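Side-chain contacts in Tol-Pal system protein TolB (Acinetobacter baumannii, PDB 7MX5), which probably takes part, as the periplasmic component of the Tol-Pal system, in outer membrane invagination during cell division and in keeping the outer membrane intact: residues 29-32 against 33-37; 352-356 against 357-361. All blocks are in the same frame, centred on the assembly; numbering follows the deposited sequence.

Contact 1 (29-32 against 33-37)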
ATOM      1  N   TYR A  29      10.152 -15.778  14.797  1.00 50.75           N
ATOM      2  CA  TYR A  29      10.432 -14.540  15.515  1.00 48.07           C
ATOM      3  C   TYR A  29      11.357 -13.569  14.778  1.00 49.97           C
ATOM      4  O   TYR A  29      11.183 -12.354  14.974  1.00 52.22           O
ATOM      5  CB  TYR A  29      10.966 -14.871  16.922  1.00 49.47           C
ATOM      6  CG  TYR A  29      12.462 -15.079  17.048  1.00 49.87           C
ATOM      7  CD1 TYR A  29      13.329 -14.004  17.210  1.00 54.07           C
ATOM      8  CD2 TYR A  29      13.003 -16.357  17.038  1.00 47.59           C
ATOM      9  CE1 TYR A  29      14.692 -14.197  17.331  1.00 52.52           C
ATOM     10  CE2 TYR A  29      14.362 -16.560  17.159  1.00 46.06           C
ATOM     11  CZ  TYR A  29      15.203 -15.478  17.306  1.00 46.25           C
ATOM     12  OH  TYR A  29      16.558 -15.680  17.430  1.00 53.09           O
ATOM     13  N   PRO A  30      12.330 -13.992  13.955  1.00 49.09           N
ATOM     14  CA  PRO A  30      13.072 -12.986  13.177  1.00 51.03           C
ATOM     15  C   PRO A  30      12.185 -12.199  12.229  1.00 44.07           C
ATOM     16  O   PRO A  30      12.431 -11.007  12.010  1.00 47.57           O
ATOM     17  CB  PRO A  30      14.120 -13.811  12.417  1.00 54.71           C
ATOM     18  CG  PRO A  30      14.203 -15.102  13.115  1.00 45.03           C
ATOM     19  CD  PRO A  30      12.891 -15.344  13.774  1.00 48.86           C
ATOM     20  N   ILE A  31      11.156 -12.834  11.664  1.00 48.25           N
ATOM     21  CA  ILE A  31      10.205 -12.111  10.826  1.00 52.56           C
ATOM     22  C   ILE A  31       9.434 -11.092  11.655  1.00 44.31           C
ATOM     23  O   ILE A  31       9.202  -9.959  11.215  1.00 41.05           O
ATOM     24  CB  ILE A  31       9.261 -13.102  10.121  1.00 42.87           C
ATOM     25  CG1 ILE A  31      10.036 -13.958   9.118  1.00 43.22           C
ATOM     26  CG2 ILE A  31       8.123 -12.363   9.431  1.00 34.54           C
ATOM     27  CD1 ILE A  31       9.237 -15.118   8.560  1.00 35.73           C
ATOM     28  N   VAL A  32       9.031 -11.474  12.870  1.00 41.69           N
ATOM     29  CA  VAL A  32       8.317 -10.547  13.742  1.00 42.48           C
ATOM     30  C   VAL A  32       9.221  -9.391  14.148  1.00 46.29           C
ATOM     31  O   VAL A  32       8.810  -8.223  14.127  1.00 49.02           O
ATOM     32  CB  VAL A  32       7.764 -11.291  14.971  1.00 38.88           C
ATOM     33  CG1 VAL A  32       7.124 -10.312  15.944  1.00 35.57           C
ATOM     34  CG2 VAL A  32       6.767 -12.355  14.541  1.00 46.67           C
ATOM     35  N   GLU A  33      10.467  -9.694  14.523  1.00 42.04           N
ATOM     36  CA  GLU A  33      11.415  -8.642  14.873  1.00 45.86           C
ATOM     37  C   GLU A  33      11.685  -7.717  13.693  1.00 50.88           C
ATOM     38  O   GLU A  33      11.891  -6.513  13.881  1.00 43.11           O
ATOM     39  CB  GLU A  33      12.718  -9.266  15.377  1.00 51.54           C
ATOM     40  CG  GLU A  33      13.807  -8.266  15.727  1.00 56.51           C
ATOM     41  CD  GLU A  33      15.112  -8.941  16.096  1.00 54.44           C
ATOM     42  OE1 GLU A  33      15.130 -10.186  16.184  1.00 52.44           O
ATOM     43  OE2 GLU A  33      16.119  -8.230  16.298  1.00 57.17           O
ATOM     44  N   THR A  34      11.677  -8.259  12.473  1.00 44.73           N
ATOM     45  CA  THR A  34      11.875  -7.422  11.294  1.00 52.05           C
ATOM     46  C   THR A  34      10.651  -6.558  11.019  1.00 43.63           C
ATOM     47  O   THR A  34      10.783  -5.389  10.637  1.00 43.74           O
ATOM     48  CB  THR A  34      12.199  -8.293  10.080  1.00 50.92           C
ATOM     49  OG1 THR A  34      13.269  -9.190  10.406  1.00 51.63           O
ATOM     50  CG2 THR A  34      12.608  -7.428   8.898  1.00 40.75           C
ATOM     51  N   ASP A  35       9.452  -7.115  11.203  1.00 41.15           N
ATOM     52  CA  ASP A  35       8.233  -6.339  10.996  1.00 49.13           C
ATOM     53  C   ASP A  35       8.149  -5.181  11.983  1.00 46.21           C
ATOM     54  O   ASP A  35       7.872  -4.040  11.597  1.00 45.18           O
ATOM     55  CB  ASP A  35       7.006  -7.242  11.125  1.00 37.47           C
ATOM     56  CG  ASP A  35       6.873  -8.219   9.975  1.00 43.17           C
ATOM     57  OD1 ASP A  35       7.418  -7.943   8.886  1.00 46.82           O
ATOM     58  OD2 ASP A  35       6.217  -9.266  10.163  1.00 40.32           O
ATOM     59  N   LEU A  36       8.391  -5.460  13.267  1.00 44.93           N
ATOM     60  CA  LEU A  36       8.323  -4.410  14.279  1.00 45.26           C
ATOM     61  C   LEU A  36       9.327  -3.299  14.001  1.00 41.54           C
ATOM     62  O   LEU A  36       9.059  -2.131  14.307  1.00 43.39           O
ATOM     63  CB  LEU A  36       8.559  -5.008  15.666  1.00 31.99           C
ATOM     64  CG  LEU A  36       7.475  -5.958  16.181  1.00 44.73           C
ATOM     65  CD1 LEU A  36       7.557  -6.105  17.691  1.00 35.71           C
ATOM     66  CD2 LEU A  36       6.092  -5.479  15.761  1.00 44.76           C
ATOM     67  N   ASN A  37      10.477  -3.635  13.417  1.00 39.23           N
ATOM     68  CA  ASN A  37      11.469  -2.629  13.065  1.00 53.97           C
ATOM     69  C   ASN A  37      11.108  -1.854  11.805  1.00 45.23           C
ATOM     70  O   ASN A  37      11.747  -0.834  11.524  1.00 44.49           O
ATOM     71  CB  ASN A  37      12.844  -3.278  12.896  1.00 44.15           C
ATOM     72  CG  ASN A  37      13.627  -3.324  14.193  1.00 55.42           C
ATOM     73  OD1 ASN A  37      14.002  -2.287  14.742  1.00 60.05           O
ATOM     74  ND2 ASN A  37      13.876  -4.529  14.693  1.00 60.52           N
TER

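Contact 2 (352-356 against 357-361)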
ATOM      1  N   SER A 352      -0.221   5.472  -3.004  1.00 34.80           N
ATOM      2  CA  SER A 352      -1.249   4.550  -2.541  1.00 29.78           C
ATOM      3  C   SER A 352      -1.182   4.433  -1.027  1.00 33.58           C
ATOM      4  O   SER A 352      -0.120   4.135  -0.471  1.00 32.67           O
ATOM      5  CB  SER A 352      -1.088   3.171  -3.192  1.00 37.17           C
ATOM      6  OG  SER A 352      -2.306   2.448  -3.165  1.00 35.69           O
ATOM      7  N   PHE A 353      -2.316   4.664  -0.373  1.00 26.81           N
ATOM      8  CA  PHE A 353      -2.402   4.581   1.076  1.00 28.02           C
ATOM      9  C   PHE A 353      -2.451   3.129   1.537  1.00 30.42           C
ATOM     10  O   PHE A 353      -3.029   2.262   0.875  1.00 32.64           O
ATOM     11  CB  PHE A 353      -3.646   5.313   1.580  1.00 28.86           C
ATOM     12  CG  PHE A 353      -3.385   6.719   2.038  1.00 36.16           C
ATOM     13  CD1 PHE A 353      -2.557   6.969   3.120  1.00 39.58           C
ATOM     14  CD2 PHE A 353      -3.983   7.791   1.395  1.00 28.33           C
ATOM     15  CE1 PHE A 353      -2.323   8.265   3.547  1.00 47.31           C
ATOM     16  CE2 PHE A 353      -3.754   9.086   1.818  1.00 38.83           C
ATOM     17  CZ  PHE A 353      -2.923   9.324   2.894  1.00 35.01           C
ATOM     18  N   SER A 354      -1.838   2.872   2.688  1.00 27.98           N
ATOM     19  CA  SER A 354      -2.013   1.582   3.331  1.00 36.59           C
ATOM     20  C   SER A 354      -3.378   1.530   4.016  1.00 27.97           C
ATOM     21  O   SER A 354      -3.941   2.571   4.364  1.00 35.31           O
ATOM     22  CB  SER A 354      -0.904   1.338   4.350  1.00 33.40           C
ATOM     23  OG  SER A 354      -1.012   2.226   5.449  1.00 32.46           O
ATOM     24  N   PRO A 355      -3.939   0.332   4.202  1.00 37.90           N
ATOM     25  CA  PRO A 355      -5.279   0.231   4.808  1.00 34.89           C
ATOM     26  C   PRO A 355      -5.436   0.970   6.129  1.00 38.68           C
ATOM     27  O   PRO A 355      -6.527   1.485   6.405  1.00 36.32           O
ATOM     28  CB  PRO A 355      -5.466  -1.280   4.988  1.00 41.61           C
ATOM     29  CG  PRO A 355      -4.609  -1.900   3.944  1.00 42.05           C
ATOM     30  CD  PRO A 355      -3.472  -0.957   3.657  1.00 40.37           C
ATOM     31  N   ASN A 356      -4.392   1.048   6.952  1.00 31.06           N
ATOM     32  CA  ASN A 356      -4.490   1.752   8.224  1.00 40.68           C
ATOM     33  C   ASN A 356      -4.235   3.249   8.098  1.00 34.68           C
ATOM     34  O   ASN A 356      -4.364   3.971   9.091  1.00 34.74           O
ATOM     35  CB  ASN A 356      -3.530   1.141   9.256  1.00 33.12           C
ATOM     36  CG  ASN A 356      -2.067   1.238   8.846  1.00 36.95           C
ATOM     37  OD1 ASN A 356      -1.699   1.992   7.947  1.00 42.71           O
ATOM     38  ND2 ASN A 356      -1.222   0.465   9.518  1.00 39.39           N
ATOM     39  N   GLY A 357      -3.872   3.728   6.910  1.00 29.51           N
ATOM     40  CA  GLY A 357      -3.626   5.142   6.719  1.00 37.12           C
ATOM     41  C   GLY A 357      -2.364   5.668   7.359  1.00 41.17           C
ATOM     42  O   GLY A 357      -2.143   6.882   7.345  1.00 37.62           O
ATOM     43  N   GLN A 358      -1.531   4.796   7.926  1.00 39.05           N
ATOM     44  CA  GLN A 358      -0.276   5.218   8.532  1.00 30.68           C
ATOM     45  C   GLN A 358       0.901   5.144   7.572  1.00 42.93           C
ATOM     46  O   GLN A 358       1.931   5.779   7.827  1.00 38.05           O
ATOM     47  CB  GLN A 358       0.026   4.366   9.770  1.00 34.30           C
ATOM     48  CG  GLN A 358      -1.094   4.345  10.798  1.00 34.54           C
ATOM     49  CD  GLN A 358      -1.605   5.733  11.128  1.00 46.07           C
ATOM     50  OE1 GLN A 358      -2.783   6.036  10.932  1.00 39.97           O
ATOM     51  NE2 GLN A 358      -0.722   6.585  11.638  1.00 40.08           N
ATOM     52  N   MET A 359       0.774   4.392   6.482  1.00 35.59           N
ATOM     53  CA  MET A 359       1.832   4.232   5.499  1.00 29.57           C
ATOM     54  C   MET A 359       1.344   4.693   4.132  1.00 33.67           C
ATOM     55  O   MET A 359       0.143   4.855   3.898  1.00 33.04           O
ATOM     56  CB  MET A 359       2.296   2.771   5.416  1.00 37.79           C
ATOM     57  CG  MET A 359       3.097   2.287   6.615  1.00 39.41           C
ATOM     58  SD  MET A 359       4.725   3.048   6.733  1.00 49.56           S
ATOM     59  CE  MET A 359       5.291   2.392   8.300  1.00 40.84           C
ATOM     60  N   VAL A 360       2.294   4.901   3.226  1.00 28.41           N
ATOM     61  CA  VAL A 360       1.987   5.255   1.843  1.00 29.65           C
ATOM     62  C   VAL A 360       3.112   4.734   0.960  1.00 38.96           C
ATOM     63  O   VAL A 360       4.293   4.855   1.299  1.00 36.16           O
ATOM     64  CB  VAL A 360       1.786   6.779   1.675  1.00 29.12           C
ATOM     65  CG1 VAL A 360       3.004   7.543   2.164  1.00 36.98           C
ATOM     66  CG2 VAL A 360       1.482   7.124   0.224  1.00 39.06           C
ATOM     67  N   VAL A 361       2.740   4.137  -0.167  1.00 36.09           N
ATOM     68  CA  VAL A 361       3.702   3.601  -1.121  1.00 27.73           C
ATOM     69  C   VAL A 361       3.643   4.438  -2.392  1.00 30.63           C
ATOM     70  O   VAL A 361       2.586   4.949  -2.781  1.00 30.44           O
ATOM     71  CB  VAL A 361       3.442   2.106  -1.419  1.00 32.92           C
ATOM     72  CG1 VAL A 361       2.110   1.916  -2.129  1.00 23.83           C
ATOM     73  CG2 VAL A 361       4.585   1.507  -2.232  1.00 35.85           C
TER

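Contact 1 (29-32 against 33-37)
Tyr29 and Glu33 meet one turn apart on the short helix 29-37, the alpha element of the beta-alpha-beta unit formed with strands 16-19 and 43-45 in the TolB amino-terminal domain. The two side chains lie alongside each other and point the same way, the planes of the phenol ring and the carboxylate nearly parallel (11° apart) but offset, with Tyr29 CE1 4.2 Å from Glu33 OE1. Glu33 holds CG anti to its backbone nitrogen (chi1 178°) and runs on extended, which carries OE1 past Tyr29 CE1 to a hydrogen bond with Ser46 OG, just after strand 43-45. Pro30 CD rests over one face of the Tyr29 ring, toward its rim. On the flank facing helix 110-126, Ile31 CG2 packs 3.7 Å from Asp35 OD2. That oxygen is hydrogen-bonded to His115 and Ser118, while OD1 forms a salt bridge with Arg38, which probably offsets much of the charge. Val32 CG1 and Leu36 CG, 4.4 Å apart, belong to the buried side near strand 16-19. At Pro30 O two donors converge from opposite faces of the carbonyl plane: the Thr34 amide N at 2.9 Å and, tilted 29° from that plane, Thr34 OG1 at 2.6 Å.

Contact 2 (352-356 against 357-361)
Ser354 and Met359 face each other at the closed end of the antiparallel beta hairpin made by strands 352-353 and 359-366, in a repeat of the beta-propeller; a type I turn from Ser354 to Gly357 begins the connection. Ser354 OG stands between its backbone nitrogen and carbonyl carbon (chi1 68°), a setting that directs it inward, where it accepts the Met359 amide N at 3.0 Å and donates to Asn356 OD1 at 2.6 Å. Met359 CB packs against the same hydroxyl, but its chain then bends away toward Ile374 and Trp397. Asn356 and Gln358 cross at about a right angle, their amide planes 69° apart, with Gln358 CB 3.5 Å from Asn356 OD1. Asn356 ND2 is hydrogen-bonded to Pro129 O, which helps fix the amide's rotation. Gly357, at positive phi, lets the chain turn back past the Phe353 ring, whose CD1 lies 3.5 Å from Met359 O. Phe353 shares its sheet face with Val360; on the other face Ser352 CB meets Val361 CG1 at 3.6 Å. Asn356 OD1 is gripped from opposite faces of its plane, by Ser354 OG and by the Gln358 amide N, which comes from 47° out of that plane at 2.8 Å.

The two contacts belong to different domains and do not touch: their centres are 19 Å apart, and their nearest atoms about 8 Å. Contact 1 lies in the amino-terminal domain, about 19 Å from the centre of the chain, whereas contact 2 is buried in the propeller, only about 5 Å from that centre. Helix 110-126 packs against contact 1 through His115, Val117 and Ser118, and the chain just after it brings Ile128, Pro129 and Asp131 to the turn of contact 2; Phe132, in the same connection, touches Asp35. The connection between the domains therefore borders both contacts. A hydroxyl engages the backbone in each, as donor to a helix carbonyl in contact 1 and as acceptor of an amide in contact 2.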